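Local coordinates for cobalamin biosynthesis protein CobN (Mycobacterium tuberculosis, PDB 7C6O) that is the large, catalytic subunit of cobaltochelatase, the enzyme that inserts cobalt into the corrin ring during cobalamin biosynthesis, at residues L867-D872 with I1106-L1111. Numbering follows the deposited sequence.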
ATOM      1  N   LEU A 867     -25.126  11.063   6.563  1.00 16.93           N
ATOM      2  CA  LEU A 867     -25.916  12.213   6.991  1.00 19.55           C
ATOM      3  C   LEU A 867     -27.369  11.828   7.237  1.00 23.32           C
ATOM      4  O   LEU A 867     -27.980  12.285   8.211  1.00 22.48           O
ATOM      5  CB  LEU A 867     -25.817  13.331   5.954  1.00 19.04           C
ATOM      6  CG  LEU A 867     -24.410  13.905   5.751  1.00 18.57           C
ATOM      7  CD1 LEU A 867     -24.397  14.930   4.638  1.00 17.45           C
ATOM      8  CD2 LEU A 867     -23.885  14.513   7.042  1.00 17.94           C
ATOM      9  N   ALA A 868     -27.937  10.985   6.371  1.00 22.88           N
ATOM     10  CA  ALA A 868     -29.313  10.541   6.567  1.00 24.56           C
ATOM     11  C   ALA A 868     -29.473   9.797   7.887  1.00 22.55           C
ATOM     12  O   ALA A 868     -30.448  10.013   8.616  1.00 25.71           O
ATOM     13  CB  ALA A 868     -29.755   9.659   5.398  1.00 23.26           C
ATOM     14  N   ARG A 869     -28.520   8.921   8.215  1.00 21.12           N
ATOM     15  CA  ARG A 869     -28.599   8.173   9.466  1.00 20.76           C
ATOM     16  C   ARG A 869     -28.547   9.110  10.666  1.00 21.21           C
ATOM     17  O   ARG A 869     -29.346   8.986  11.602  1.00 20.02           O
ATOM     18  CB  ARG A 869     -27.467   7.146   9.538  1.00 21.45           C
ATOM     19  CG  ARG A 869     -27.508   6.262  10.780  1.00 25.30           C
ATOM     20  CD  ARG A 869     -28.753   5.382  10.791  1.00 29.50           C
ATOM     21  NE  ARG A 869     -28.910   4.648  12.045  1.00 32.98           N
ATOM     22  CZ  ARG A 869     -28.587   3.369  12.216  1.00 33.76           C
ATOM     23  NH1 ARG A 869     -28.086   2.666  11.209  1.00 31.73           N
ATOM     24  NH2 ARG A 869     -28.772   2.791  13.394  1.00 36.98           N
ATOM     25  N   TYR A 870     -27.610  10.061  10.654  1.00 19.03           N
ATOM     26  CA  TYR A 870     -27.467  10.968  11.788  1.00 21.21           C
ATOM     27  C   TYR A 870     -28.708  11.834  11.957  1.00 21.33           C
ATOM     28  O   TYR A 870     -29.227  11.988  13.069  1.00 25.24           O
ATOM     29  CB  TYR A 870     -26.226  11.842  11.614  1.00 20.87           C
ATOM     30  CG  TYR A 870     -25.881  12.639  12.850  1.00 22.53           C
ATOM     31  CD1 TYR A 870     -26.418  13.904  13.063  1.00 22.62           C
ATOM     32  CD2 TYR A 870     -25.035  12.118  13.817  1.00 22.36           C
ATOM     33  CE1 TYR A 870     -26.107  14.631  14.198  1.00 23.89           C
ATOM     34  CE2 TYR A 870     -24.713  12.837  14.949  1.00 24.07           C
ATOM     35  CZ  TYR A 870     -25.254  14.092  15.136  1.00 24.17           C
ATOM     36  OH  TYR A 870     -24.935  14.804  16.267  1.00 26.31           O
ATOM     37  N   ARG A 871     -29.197  12.411  10.858  1.00 23.01           N
ATOM     38  CA  ARG A 871     -30.363  13.285  10.939  1.00 25.54           C
ATOM     39  C   ARG A 871     -31.605  12.508  11.360  1.00 29.31           C
ATOM     40  O   ARG A 871     -32.451  13.033  12.095  1.00 28.32           O
ATOM     41  CB  ARG A 871     -30.575  13.989   9.599  1.00 27.43           C
ATOM     42  CG  ARG A 871     -31.616  15.097   9.629  0.62 32.94           C
ATOM     43  CD  ARG A 871     -31.474  16.024   8.430  1.00 36.66           C
ATOM     44  NE  ARG A 871     -32.600  16.949   8.319  0.86 41.64           N
ATOM     45  CZ  ARG A 871     -32.672  18.123   8.939  0.54 46.64           C
ATOM     46  NH1 ARG A 871     -31.680  18.528   9.720  0.91 47.74           N
ATOM     47  NH2 ARG A 871     -33.738  18.894   8.777  0.83 49.52           N
ATOM     48  N   ASP A 872     -31.721  11.248  10.925  1.00 31.88           N
ATOM     49  CA  ASP A 872     -32.842  10.416  11.354  1.00 37.32           C
ATOM     50  C   ASP A 872     -32.841  10.220  12.866  1.00 38.17           C
ATOM     51  O   ASP A 872     -33.905  10.185  13.494  1.00 39.45           O
ATOM     52  CB  ASP A 872     -32.796   9.059  10.649  1.00 41.57           C
ATOM     53  CG  ASP A 872     -33.319   9.119   9.228  1.00 47.98           C
ATOM     54  OD1 ASP A 872     -33.828  10.184   8.818  1.00 50.20           O
ATOM     55  OD2 ASP A 872     -33.217   8.096   8.518  1.00 50.61           O
ATOM     56  N   ILE A1106     -24.538   0.849  -0.848  1.00 23.59           N
ATOM     57  CA  ILE A1106     -23.835   1.450   0.277  1.00 22.10           C
ATOM     58  C   ILE A1106     -24.810   1.677   1.423  1.00 19.22           C
ATOM     59  O   ILE A1106     -25.911   2.209   1.230  1.00 18.96           O
ATOM     60  CB  ILE A1106     -23.143   2.751  -0.157  1.00 25.56           C
ATOM     61  CG1 ILE A1106     -21.867   2.417  -0.931  1.00 29.88           C
ATOM     62  CG2 ILE A1106     -22.831   3.630   1.044  1.00 23.28           C
ATOM     63  CD1 ILE A1106     -21.151   3.613  -1.464  1.00 34.84           C
ATOM     64  N   ARG A1107     -24.417   1.249   2.621  1.00 17.32           N
ATOM     65  CA  ARG A1107     -25.246   1.342   3.813  1.00 21.14           C
ATOM     66  C   ARG A1107     -24.412   1.872   4.971  1.00 22.42           C
ATOM     67  O   ARG A1107     -23.189   1.710   5.001  1.00 22.33           O
ATOM     68  CB  ARG A1107     -25.845  -0.024   4.189  1.00 24.27           C
ATOM     69  CG  ARG A1107     -26.816  -0.592   3.164  1.00 29.69           C
ATOM     70  CD  ARG A1107     -26.742  -2.111   3.137  1.00 33.97           C
ATOM     71  NE  ARG A1107     -25.460  -2.572   2.606  1.00 39.06           N
ATOM     72  CZ  ARG A1107     -24.966  -3.795   2.787  1.00 38.56           C
ATOM     73  NH1 ARG A1107     -25.644  -4.689   3.495  1.00 39.82           N
ATOM     74  NH2 ARG A1107     -23.791  -4.121   2.264  1.00 34.72           N
ATOM     75  N   THR A1108     -25.087   2.508   5.923  1.00 18.73           N
ATOM     76  CA  THR A1108     -24.461   3.009   7.137  1.00 16.89           C
ATOM     77  C   THR A1108     -25.133   2.367   8.342  1.00 22.58           C
ATOM     78  O   THR A1108     -26.362   2.255   8.392  1.00 25.55           O
ATOM     79  CB  THR A1108     -24.565   4.541   7.227  1.00 20.42           C
ATOM     80  OG1 THR A1108     -23.902   5.132   6.104  1.00 20.69           O
ATOM     81  CG2 THR A1108     -23.924   5.059   8.511  1.00 18.68           C
ATOM     82  N   ARG A1109     -24.324   1.926   9.298  1.00 17.00           N
ATOM     83  CA  ARG A1109     -24.847   1.401  10.548  1.00 20.08           C
ATOM     84  C   ARG A1109     -23.970   1.894  11.688  1.00 17.36           C
ATOM     85  O   ARG A1109     -22.859   2.387  11.473  1.00 17.43           O
ATOM     86  CB  ARG A1109     -24.927  -0.134  10.527  1.00 22.92           C
ATOM     87  CG  ARG A1109     -23.604  -0.843  10.331  1.00 23.62           C
ATOM     88  CD  ARG A1109     -23.827  -2.342  10.132  1.00 27.37           C
ATOM     89  NE  ARG A1109     -24.466  -2.633   8.852  1.00 26.27           N
ATOM     90  CZ  ARG A1109     -23.814  -3.017   7.757  1.00 25.27           C
ATOM     91  NH1 ARG A1109     -22.497  -3.172   7.780  1.00 20.24           N
ATOM     92  NH2 ARG A1109     -24.482  -3.252   6.637  1.00 27.17           N
ATOM     93  N   THR A1110     -24.490   1.782  12.907  1.00 17.35           N
ATOM     94  CA  THR A1110     -23.703   2.185  14.060  1.00 17.12           C
ATOM     95  C   THR A1110     -22.621   1.147  14.345  1.00 15.71           C
ATOM     96  O   THR A1110     -22.679   0.004  13.881  1.00 14.91           O
ATOM     97  CB  THR A1110     -24.589   2.370  15.295  1.00 17.53           C
ATOM     98  OG1 THR A1110     -25.094   1.100  15.725  1.00 14.83           O
ATOM     99  CG2 THR A1110     -25.759   3.300  14.984  1.00 18.34           C
ATOM    100  N   LEU A1111     -21.611   1.570  15.109  1.00 13.88           N
ATOM    101  CA  LEU A1111     -20.558   0.646  15.516  1.00 13.64           C
ATOM    102  C   LEU A1111     -21.119  -0.489  16.365  1.00 14.47           C
ATOM    103  O   LEU A1111     -20.685  -1.639  16.243  1.00 14.83           O
ATOM    104  CB  LEU A1111     -19.465   1.402  16.272  1.00 13.83           C
ATOM    105  CG  LEU A1111     -18.288   0.592  16.823  1.00 14.28           C
ATOM    106  CD1 LEU A1111     -17.610  -0.198  15.713  1.00 12.25           C
ATOM    107  CD2 LEU A1111     -17.296   1.519  17.512  1.00 11.73           C
TER
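Arg869 carries nearly all of this contact, reaching from helix 853-874 to strand 1107-1110 and laying its guanidinium against Thr1108, Arg1109 and Thr1110 in turn. Its CG stands anti to the backbone N (chi1 -177°), which sends the chain off the helix, and a bend at chi2 then carries the head across to the strand and somewhat toward its C-terminal end. The stem of the arginine meets Thr1108, with Arg869 CB 4.2 Å from Thr1108 CG2. Further out, NH1 of Arg869 lies 3.3 Å from the carbonyl O of Thr1108, at the guanidinium edge and near its plane; the hydrogen bond is weak, its N-H...O angle only 126°. The same NH1 sits 3.5 Å from CA of Arg1109, whose side chain leaves on the far side of the strand toward Asp1099 and Glu1114. Thr1110 crosses the arginine at about a right angle and places its methyl over one guanidinium face, CG2 lying 3.4 Å from NH2 of Arg869. That methyl is held anti to the carbonyl carbon, while OG1 is turned to cap the N-terminus of helix 1111-1123. The stronger polar grip on Arg869 comes from Glu1113 in the first turn of that helix, which forms a salt bridge with NH2 and also accepts a hydrogen bond from the backbone N of Thr1110. Thr1108 OG1 is hydrogen-bonded to Ser865, one turn back from Arg869. The axes of the two elements approach to 8.8 Å at 43°. The arrangement is that of a helix packed on the edge strand, within this chain, of the mixed eight-stranded sheet of an alpha/beta domain, antiparallel to its neighbour 1094-1099, with one arginine bridging helix, strand and the N-terminus of the following helix.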